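Side-chain contacts in phytase (Citrobacter braakii, PDB 3ZHC), which belongs to the histidine phosphatase superfamily (branch 2) and pairs an alpha/beta domain with a mostly helical one: residues H39-P44 / G74-E79; S183-L188 / S233-L238; I241-E246 / Q376-M381; G256-E261 / R265-L270. The protein carries 2 engineered substitutions. One frame throughout, in Å; residues are numbered along the deposited sequence.

Interaction 1: residues H39-P44 / G74-E79; sequences HGVRAP and GELVSE. With FMT (formic acid), chain O.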
# COMPACT_ATOMS: atom_id res chain seq x y z
N HIS B 39 4.89 -23.46 3.34
CA HIS B 39 6.15 -24.08 3.71
C HIS B 39 7.18 -23.04 4.14
O HIS B 39 7.08 -21.85 3.76
CB HIS B 39 6.72 -24.87 2.53
CG HIS B 39 6.85 -24.05 1.28
ND1 HIS B 39 7.85 -23.11 1.11
CD2 HIS B 39 6.11 -24.03 0.15
CE1 HIS B 39 7.71 -22.55 -0.07
NE2 HIS B 39 6.67 -23.09 -0.68
N GLY B 40 8.17 -23.47 4.91
CA GLY B 40 9.23 -22.58 5.37
C GLY B 40 10.21 -22.18 4.27
O GLY B 40 10.00 -22.49 3.10
N VAL B 41 11.28 -21.50 4.68
CA VAL B 41 12.33 -21.02 3.76
C VAL B 41 12.91 -22.18 2.97
O VAL B 41 13.30 -23.19 3.55
CB VAL B 41 13.49 -20.27 4.50
CG1 VAL B 41 14.66 -19.93 3.54
CG2 VAL B 41 12.96 -19.02 5.18
N ARG B 42 12.95 -22.00 1.65
CA ARG B 42 13.43 -23.02 0.72
C ARG B 42 14.40 -22.44 -0.26
O ARG B 42 14.49 -21.22 -0.42
CB ARG B 42 12.24 -23.61 -0.06
CG ARG B 42 11.37 -22.55 -0.80
CD ARG B 42 10.62 -23.13 -1.95
NE ARG B 42 9.84 -22.11 -2.69
CZ ARG B 42 10.34 -21.24 -3.58
NH1 ARG B 42 11.66 -21.20 -3.91
NH2 ARG B 42 9.51 -20.37 -4.16
N ALA B 43 15.12 -23.32 -0.94
CA ALA B 43 16.00 -22.93 -2.03
C ALA B 43 15.14 -22.55 -3.22
O ALA B 43 13.95 -22.92 -3.27
CB ALA B 43 16.94 -24.08 -2.42
N PRO B 44 15.71 -21.78 -4.19
CA PRO B 44 14.97 -21.43 -5.38
C PRO B 44 14.34 -22.64 -6.07
O PRO B 44 14.88 -23.74 -6.03
CB PRO B 44 16.04 -20.80 -6.29
CG PRO B 44 17.01 -20.21 -5.36
CD PRO B 44 17.01 -21.10 -4.14
N GLY B 74 13.20 -24.91 8.44
CA GLY B 74 12.60 -25.73 9.47
C GLY B 74 12.67 -25.06 10.84
O GLY B 74 11.68 -24.97 11.53
N GLU B 75 13.86 -24.58 11.21
CA GLU B 75 14.10 -23.89 12.51
C GLU B 75 13.17 -22.68 12.70
O GLU B 75 12.65 -22.46 13.80
CB GLU B 75 15.58 -23.48 12.64
CG GLU B 75 16.00 -23.03 14.05
CD GLU B 75 17.50 -22.65 14.16
OE1 GLU B 75 18.33 -23.10 13.31
OE2 GLU B 75 17.85 -21.90 15.11
N LEU B 76 12.98 -21.90 11.64
CA LEU B 76 12.06 -20.74 11.67
C LEU B 76 10.58 -21.16 11.85
O LEU B 76 9.83 -20.49 12.55
CB LEU B 76 12.23 -19.86 10.42
CG LEU B 76 13.55 -19.09 10.37
CD1 LEU B 76 13.81 -18.54 8.99
CD2 LEU B 76 13.56 -17.95 11.45
N VAL B 77 10.18 -22.27 11.20
CA VAL B 77 8.81 -22.80 11.39
C VAL B 77 8.64 -23.32 12.84
O VAL B 77 7.56 -23.16 13.42
CB VAL B 77 8.43 -23.87 10.34
CG1 VAL B 77 7.05 -24.47 10.66
CG2 VAL B 77 8.44 -23.28 8.92
N SER B 78 9.69 -23.93 13.42
CA SER B 78 9.64 -24.42 14.82
C SER B 78 9.43 -23.26 15.79
O SER B 78 8.77 -23.41 16.79
CB SER B 78 10.89 -25.24 15.19
OG SER B 78 12.06 -24.44 15.21
N GLU B 79 10.00 -22.08 15.46
CA GLU B 79 9.77 -20.86 16.26
C GLU B 79 8.29 -20.46 16.25
O GLU B 79 7.77 -20.03 17.27
CB GLU B 79 10.63 -19.67 15.77
CG GLU B 79 12.11 -19.78 16.12
CD GLU B 79 12.38 -19.80 17.61
OE1 GLU B 79 11.54 -19.29 18.40
OE2 GLU B 79 13.43 -20.31 18.01
C FMT O . 11.65 -18.73 -6.67
O1 FMT O . 10.48 -18.40 -6.41
O2 FMT O . 12.19 -19.70 -6.15
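Gly40 and Val77 meet where the signature loop of the histidine phosphatases, the RHGxRxP motif, passes helix 71-90. The loop follows strand 28-38. Its inner part packs tightly. The CG2 methyl of Val77 sits 3.7 Å from Gly40 CA, and the bare glycine backbone lets the helix come this close. That methyl lies anti to the carbonyl carbon of Val77, which turns it to the loop. Next to it, Val41 CG2 touches Leu76 CD1 at 3.9 Å. These contacts are wholly apolar, and no hydrogen bond crosses between the two segments. Phe122 of helix 113-126 also packs on Val77.

The solvent side is the helix face of Glu75 and the partly exposed Gly74, and the Glu75 side chain stays well clear of the loop. Arg42, extended from CG to NE, is buried in the loop and does not touch segment 74-79. Its NH1 donates to the backbone oxygen of Ala43 at 2.9 Å. A formic acid molecule lies at the guanidinium edge and also bonds to Thr45 N. Arg42 NH2 donates to its O1 at 3.1 Å, nearly straight at 174°, and Arg42 NH1 reaches its O2 at 2.7 Å.

Interaction 2: residues S183-L188 / S233-L238; sequences SSFRTL and SLSSTL
Ser235 of helix 231-247 points its CB at helix 182-192 and fits between Phe185 and Leu188. The two larger side chains approach it differently. Phe185 offers the edge of its ring. Its CE1 lies 3.3 Å from Ser235 OG, and that oxygen is close to the ring plane, not over a face. Leu188 comes with a branch end. Its CD2 methyl is 3.1 Å from Ser235 OG and 3.5 Å from Ser235 CB, so the packing here is tight. Leu188 can reach this far because its CG stands anti to the backbone N (chi1 177°), which sends the branched end out across the gap. Its other methyl, CD1, has a looser contact with Leu238 CB at 4.4 Å.

The serine hydroxyl is buried but not without a polar partner. Ser235 OG is hydrogen-bonded to the backbone oxygen of Ala231, one turn earlier in its own helix, while carbons of Phe185 and Leu188 lie against it. The Phe185 ring is further held by an edge-to-face contact with Trp232. Pro212 also touches Phe185, while Leu211 touches Leu188.

The short helical segments are 11.6 Å apart at their axes, and their directions differ by 57°. Leu188 and the end of Phe185 reach across this distance to Ser235, and Leu188 also to Leu238. The pair belongs to the mostly helical domain of this branch 2 histidine phosphatase fold, where helices 182-192 and 231-247 cross.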
# COMPACT_ATOMS: atom_id res chain seq x y z
N SER B 183 8.54 1.75 -12.11
CA SER B 183 9.62 2.05 -11.14
C SER B 183 10.10 0.81 -10.38
O SER B 183 11.27 0.74 -10.02
CB SER B 183 9.17 3.12 -10.16
OG SER B 183 8.07 2.68 -9.40
N SER B 184 9.19 -0.15 -10.13
CA SER B 184 9.57 -1.44 -9.50
C SER B 184 10.52 -2.22 -10.40
O SER B 184 11.52 -2.77 -9.92
CB SER B 184 8.33 -2.29 -9.17
OG SER B 184 7.68 -1.79 -8.03
N PHE B 185 10.20 -2.26 -11.70
CA PHE B 185 11.07 -2.90 -12.69
C PHE B 185 12.43 -2.19 -12.78
O PHE B 185 13.44 -2.86 -12.96
CB PHE B 185 10.42 -2.97 -14.08
CG PHE B 185 9.42 -4.08 -14.22
CD1 PHE B 185 9.85 -5.42 -14.34
CD2 PHE B 185 8.04 -3.81 -14.24
CE1 PHE B 185 8.91 -6.46 -14.48
CE2 PHE B 185 7.10 -4.85 -14.38
CZ PHE B 185 7.55 -6.18 -14.50
N ARG B 186 12.45 -0.85 -12.65
CA ARG B 186 13.72 -0.10 -12.61
C ARG B 186 14.58 -0.53 -11.42
O ARG B 186 15.80 -0.66 -11.55
CB ARG B 186 13.50 1.44 -12.54
CG ARG B 186 12.73 2.10 -13.71
CD ARG B 186 13.39 1.85 -15.08
NE ARG B 186 12.99 0.57 -15.63
CZ ARG B 186 11.83 0.32 -16.28
NH1 ARG B 186 10.93 1.29 -16.49
NH2 ARG B 186 11.58 -0.91 -16.72
N THR B 187 13.93 -0.76 -10.27
CA THR B 187 14.65 -1.19 -9.05
C THR B 187 15.23 -2.60 -9.25
O THR B 187 16.41 -2.83 -8.93
CB THR B 187 13.75 -1.13 -7.79
OG1 THR B 187 13.24 0.20 -7.64
CG2 THR B 187 14.55 -1.49 -6.51
N LEU B 188 14.42 -3.52 -9.77
CA LEU B 188 14.90 -4.89 -10.06
C LEU B 188 16.10 -4.85 -11.04
O LEU B 188 17.11 -5.50 -10.81
CB LEU B 188 13.78 -5.79 -10.61
CG LEU B 188 14.18 -7.22 -11.03
CD1 LEU B 188 14.85 -7.95 -9.85
CD2 LEU B 188 12.98 -7.98 -11.51
N SER B 233 6.70 -13.09 -14.96
CA SER B 233 7.03 -14.38 -14.27
C SER B 233 8.47 -14.39 -13.74
O SER B 233 8.70 -14.79 -12.60
CB SER B 233 6.80 -15.58 -15.18
OG SER B 233 7.32 -16.78 -14.59
N LEU B 234 9.42 -13.96 -14.57
CA LEU B 234 10.84 -13.91 -14.18
C LEU B 234 11.02 -13.06 -12.92
O LEU B 234 11.60 -13.52 -11.94
CB LEU B 234 11.72 -13.37 -15.33
CG LEU B 234 13.26 -13.28 -15.09
CD1 LEU B 234 13.83 -14.64 -14.76
CD2 LEU B 234 14.00 -12.64 -16.30
N SER B 235 10.52 -11.83 -12.97
CA SER B 235 10.62 -10.88 -11.83
C SER B 235 10.01 -11.42 -10.55
O SER B 235 10.55 -11.20 -9.48
CB SER B 235 9.97 -9.57 -12.20
OG SER B 235 10.68 -8.99 -13.29
N SER B 236 8.88 -12.14 -10.68
CA SER B 236 8.22 -12.80 -9.55
C SER B 236 9.16 -13.82 -8.93
O SER B 236 9.28 -13.90 -7.69
CB SER B 236 6.92 -13.47 -10.00
OG SER B 236 6.19 -14.00 -8.90
N THR B 237 9.83 -14.60 -9.78
CA THR B 237 10.80 -15.59 -9.32
C THR B 237 12.03 -14.93 -8.67
O THR B 237 12.40 -15.28 -7.55
CB THR B 237 11.24 -16.53 -10.50
OG1 THR B 237 10.09 -17.25 -10.98
CG2 THR B 237 12.33 -17.49 -10.07
N LEU B 238 12.63 -13.96 -9.36
CA LEU B 238 13.88 -13.31 -8.88
C LEU B 238 13.74 -12.57 -7.58
O LEU B 238 14.59 -12.74 -6.69
CB LEU B 238 14.46 -12.37 -9.94
CG LEU B 238 14.86 -12.99 -11.28
CD1 LEU B 238 15.65 -11.97 -12.10
CD2 LEU B 238 15.67 -14.29 -11.13

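Interaction 3: residues I241-E246 / Q376-M381; sequences IFLLQE and QTLRDM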
# COMPACT_ATOMS: atom_id res chain seq x y z
N ILE B 241 13.48 -14.94 -4.83
CA ILE B 241 14.82 -15.50 -4.54
C ILE B 241 15.58 -14.54 -3.60
O ILE B 241 16.18 -14.98 -2.63
CB ILE B 241 15.63 -15.85 -5.82
CG1 ILE B 241 14.96 -17.01 -6.56
CG2 ILE B 241 17.07 -16.23 -5.47
CD1 ILE B 241 15.56 -17.32 -7.92
N PHE B 242 15.53 -13.24 -3.88
CA PHE B 242 16.20 -12.27 -2.99
C PHE B 242 15.65 -12.34 -1.56
O PHE B 242 16.43 -12.33 -0.61
CB PHE B 242 16.14 -10.84 -3.52
CG PHE B 242 16.78 -10.64 -4.88
CD1 PHE B 242 17.97 -11.30 -5.24
CD2 PHE B 242 16.20 -9.76 -5.81
CE1 PHE B 242 18.56 -11.09 -6.51
CE2 PHE B 242 16.78 -9.56 -7.08
CZ PHE B 242 17.95 -10.22 -7.43
N LEU B 243 14.32 -12.42 -1.43
CA LEU B 243 13.66 -12.57 -0.12
C LEU B 243 14.14 -13.83 0.58
O LEU B 243 14.47 -13.79 1.75
CB LEU B 243 12.14 -12.63 -0.24
CG LEU B 243 11.38 -12.60 1.11
CD1 LEU B 243 10.81 -11.20 1.37
CD2 LEU B 243 10.27 -13.66 1.15
N LEU B 244 14.15 -14.94 -0.17
CA LEU B 244 14.63 -16.25 0.36
C LEU B 244 16.10 -16.17 0.83
O LEU B 244 16.43 -16.68 1.90
CB LEU B 244 14.43 -17.35 -0.67
CG LEU B 244 12.95 -17.73 -0.92
CD1 LEU B 244 12.78 -18.53 -2.24
CD2 LEU B 244 12.34 -18.48 0.27
N GLN B 245 16.96 -15.53 0.02
CA GLN B 245 18.38 -15.33 0.40
C GLN B 245 18.50 -14.64 1.78
O GLN B 245 19.25 -15.11 2.67
CB GLN B 245 19.13 -14.50 -0.64
CG GLN B 245 19.40 -15.19 -1.91
CD GLN B 245 19.99 -14.25 -2.97
OE1 GLN B 245 20.18 -13.04 -2.73
NE2 GLN B 245 20.29 -14.80 -4.14
N GLU B 246 17.75 -13.55 1.93
CA GLU B 246 17.69 -12.77 3.18
C GLU B 246 17.16 -13.63 4.35
O GLU B 246 17.83 -13.76 5.38
CB GLU B 246 16.80 -11.54 2.99
CG GLU B 246 16.75 -10.54 4.17
CD GLU B 246 18.04 -9.77 4.41
OE1 GLU B 246 18.79 -9.48 3.46
OE2 GLU B 246 18.30 -9.43 5.57
N GLN B 376 6.51 -14.16 10.44
CA GLN B 376 7.74 -13.56 10.97
C GLN B 376 8.16 -12.47 10.06
O GLN B 376 8.09 -12.63 8.82
CB GLN B 376 8.85 -14.59 11.03
CG GLN B 376 8.66 -15.64 12.14
CD GLN B 376 9.14 -17.00 11.75
OE1 GLN B 376 8.76 -17.50 10.70
NE2 GLN B 376 9.96 -17.63 12.59
N THR B 377 8.59 -11.34 10.63
CA THR B 377 9.16 -10.26 9.83
C THR B 377 10.45 -10.77 9.18
O THR B 377 11.05 -11.76 9.65
CB THR B 377 9.46 -8.98 10.66
OG1 THR B 377 10.36 -9.28 11.73
CG2 THR B 377 8.17 -8.40 11.25
N LEU B 378 10.88 -10.11 8.11
CA LEU B 378 12.10 -10.51 7.38
C LEU B 378 13.34 -10.41 8.30
O LEU B 378 14.23 -11.24 8.24
CB LEU B 378 12.26 -9.66 6.10
CG LEU B 378 13.36 -10.01 5.09
CD1 LEU B 378 13.32 -11.48 4.69
CD2 LEU B 378 13.26 -9.11 3.86
N ARG B 379 13.35 -9.39 9.15
CA ARG B 379 14.36 -9.20 10.20
C ARG B 379 14.38 -10.39 11.16
O ARG B 379 15.45 -10.92 11.49
CB ARG B 379 14.06 -7.91 10.97
CG ARG B 379 15.14 -7.39 11.92
CD ARG B 379 16.28 -6.72 11.19
NE ARG B 379 17.41 -7.62 10.89
CZ ARG B 379 18.41 -7.34 10.05
NH1 ARG B 379 18.47 -6.16 9.38
NH2 ARG B 379 19.37 -8.24 9.87
N ASP B 380 13.18 -10.82 11.61
CA ASP B 380 13.06 -11.98 12.53
C ASP B 380 13.45 -13.33 11.87
O ASP B 380 13.80 -14.27 12.57
CB ASP B 380 11.64 -12.07 13.15
CG ASP B 380 11.38 -11.00 14.27
OD1 ASP B 380 12.24 -10.10 14.51
OD2 ASP B 380 10.31 -11.07 14.91
N MET B 381 13.38 -13.40 10.53
CA MET B 381 13.86 -14.57 9.80
C MET B 381 15.37 -14.50 9.76
O MET B 381 16.05 -15.44 10.16
CB MET B 381 13.31 -14.61 8.38
CG MET B 381 11.81 -14.87 8.34
SD MET B 381 11.11 -14.75 6.71
CE MET B 381 9.39 -15.20 7.05
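Leu378 and Glu246 meet because both carry CG anti to the backbone N (chi1 -173° and -174°), which extends each side chain from its helix towards the other. The contact joins helix 231-247 to the short helix 378-382, which follows strand 366-375 of the mixed sheet. Leu378 is the first residue of that short helix. Thr377 is the N-cap, and its OG1 accepts from Asp380 N at 3.2 Å. The cap fixes the start of the helix.

Glu246 then bends at chi2 (70°). Its aliphatic part lies across the leucine at about a right angle, and Glu246 CG is 3.6 Å from Leu378 CG. The carboxylate is carried to the side of CG turned from the leucine. Leu243, one turn earlier, adds a looser contact: its CD1 is 4.1 Å from Leu378 CD2. Trp264 of helix 260-280 packs on both Glu246 and Leu378.

The contact grows more polar where Glu246 and Arg379 reach solvent. Their charges are opposite, but they form no salt bridge. Arg379 has a weak, long ion pair with Asp383 instead. Glu246 OE2 stands 4.6 Å from Arg379 NH2, off to one side of the guanidinium plane and too far for a bond.

Interaction 4: residues G256-E261 / R265-L270; sequences GRITGE and RDLLSL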
# COMPACT_ATOMS: atom_id res chain seq x y z
N GLY B 256 24.51 -7.36 -2.40
CA GLY B 256 24.49 -6.22 -1.49
C GLY B 256 23.84 -4.95 -2.00
O GLY B 256 24.12 -3.89 -1.47
N ARG B 257 22.97 -5.07 -3.00
CA ARG B 257 22.37 -3.88 -3.68
C ARG B 257 20.95 -3.47 -3.25
O ARG B 257 20.42 -2.50 -3.79
CB ARG B 257 22.39 -4.11 -5.20
CG ARG B 257 23.79 -4.13 -5.80
CD ARG B 257 23.75 -4.76 -7.17
NE ARG B 257 25.08 -5.02 -7.70
CZ ARG B 257 25.36 -5.87 -8.70
NH1 ARG B 257 24.40 -6.59 -9.32
NH2 ARG B 257 26.62 -6.01 -9.08
N ILE B 258 20.33 -4.17 -2.30
CA ILE B 258 18.99 -3.78 -1.79
C ILE B 258 19.21 -2.85 -0.58
O ILE B 258 19.83 -3.27 0.41
CB ILE B 258 18.11 -4.99 -1.39
CG1 ILE B 258 17.99 -5.97 -2.55
CG2 ILE B 258 16.72 -4.51 -0.94
CD1 ILE B 258 17.04 -7.13 -2.29
N THR B 259 18.68 -1.61 -0.68
CA THR B 259 18.79 -0.55 0.35
C THR B 259 17.47 -0.28 1.06
O THR B 259 16.63 0.46 0.52
CB THR B 259 19.19 0.78 -0.30
OG1 THR B 259 20.32 0.59 -1.17
CG2 THR B 259 19.53 1.83 0.77
N GLY B 260 17.26 -0.85 2.25
CA GLY B 260 16.03 -0.57 3.04
C GLY B 260 14.70 -1.12 2.55
O GLY B 260 14.60 -1.68 1.44
N GLU B 261 13.67 -0.94 3.39
CA GLU B 261 12.30 -1.47 3.13
C GLU B 261 11.68 -0.98 1.83
O GLU B 261 10.91 -1.71 1.21
CB GLU B 261 11.34 -1.16 4.31
CG GLU B 261 9.98 -1.93 4.21
CD GLU B 261 9.04 -1.75 5.41
OE1 GLU B 261 9.37 -0.98 6.35
OE2 GLU B 261 7.95 -2.39 5.39
N ARG B 265 10.19 -3.58 -0.92
CA ARG B 265 8.79 -3.60 -1.34
C ARG B 265 8.62 -3.27 -2.82
O ARG B 265 7.70 -3.79 -3.43
CB ARG B 265 7.92 -2.71 -0.44
CG ARG B 265 7.79 -3.32 1.00
CD ARG B 265 6.63 -2.75 1.76
NE ARG B 265 6.43 -3.39 3.06
CZ ARG B 265 5.66 -4.46 3.31
NH1 ARG B 265 4.95 -5.09 2.33
NH2 ARG B 265 5.59 -4.92 4.55
N ASP B 266 9.50 -2.43 -3.40
CA ASP B 266 9.55 -2.25 -4.88
C ASP B 266 9.73 -3.58 -5.55
O ASP B 266 9.03 -3.90 -6.51
CB ASP B 266 10.74 -1.38 -5.34
CG ASP B 266 10.52 0.10 -5.19
OD1 ASP B 266 9.44 0.53 -4.72
OD2 ASP B 266 11.46 0.85 -5.57
N LEU B 267 10.70 -4.36 -5.05
CA LEU B 267 11.01 -5.68 -5.60
C LEU B 267 9.86 -6.66 -5.42
O LEU B 267 9.35 -7.20 -6.38
CB LEU B 267 12.30 -6.24 -4.96
CG LEU B 267 13.58 -5.48 -5.33
CD1 LEU B 267 14.73 -5.87 -4.40
CD2 LEU B 267 13.94 -5.71 -6.78
N LEU B 268 9.46 -6.86 -4.18
CA LEU B 268 8.37 -7.83 -3.90
C LEU B 268 6.95 -7.40 -4.39
O LEU B 268 6.07 -8.23 -4.43
CB LEU B 268 8.43 -8.28 -2.43
CG LEU B 268 9.54 -9.39 -2.36
CD1 LEU B 268 10.42 -9.28 -1.18
CD2 LEU B 268 8.89 -10.81 -2.50
N SER B 269 6.76 -6.12 -4.79
CA SER B 269 5.49 -5.69 -5.40
C SER B 269 5.24 -6.45 -6.71
O SER B 269 4.10 -6.71 -7.06
CB SER B 269 5.46 -4.18 -5.66
OG SER B 269 5.38 -3.47 -4.45
N LEU B 270 6.33 -6.80 -7.41
CA LEU B 270 6.25 -7.55 -8.66
C LEU B 270 5.77 -8.98 -8.41
O LEU B 270 4.86 -9.46 -9.11
CB LEU B 270 7.61 -7.53 -9.39
CG LEU B 270 8.08 -6.11 -9.81
CD1 LEU B 270 9.51 -6.10 -10.40
CD2 LEU B 270 7.07 -5.50 -10.79
O HOH W 1 5.83 -2.58 6.84
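Glu261 and Arg265 are joined by a helical i to i+4 bond, with Arg265 N donating to Glu261 O at 2.9 Å near the start of helix 260-280. Their side chains lie side by side and point the same way. Glu261 CG stands anti to the backbone N (chi1 -169°) and the chain runs on extended, which brings its carboxylate level with Arg265 NE. Arg265 NE donates to Glu261 OE2 at 3.0 Å and 175°, a nearly straight salt bridge. The oxygen lies almost in the guanidinium plane. The donor meets it on the anti side of the carboxylate, and the two flat groups are turned 44° from each other.

A water closes a ring beside the salt bridge. It donates to Glu261 OE2 at 2.6 Å and accepts from Arg265 NH2 at 3.3 Å. That NH2 also bonds to the backbone oxygen of Leu341, a further hold on the guanidinium. This is an i to i+4 intrahelical salt bridge in the helical domain of the histidine phosphatase fold. It borders the second subunit of the assembly, whose Trp68 packs on Glu261 and whose Pro65 packs on Arg265.

The loop ahead of the helix folds back on it through Ile258. Its CD1 presses on Leu267 CD1 at 3.4 Å, a tight contact, while Ile258 CG1 is 3.7 Å from the same methyl. Leu188 and Thr239 pack on Leu267 from helices 182-192 and 231-247.

In the fold
Interactions 1, 2 and 3 are buried. Interaction 4 is only partly so, and it is the one with a salt bridge and a bridging water. Interactions 2 and 3 share helix 231-247 and touch where Leu188 meets Phe242. Helix 260-280, which carries interaction 4, packs beside both: Leu243 meets Leu268, and Thr187 reaches Asp266. Interactions 2 and 4 also border the second subunit. Interaction 1 holds the signature loop and is joined to interaction 3 through Leu76 O and Gln376 NE2. Apolar contacts dominate interactions 1 and 3, and a buried serine is the centre of interaction 2. Interaction 3 has opposite charges too far apart to bond, while in interaction 4 they meet.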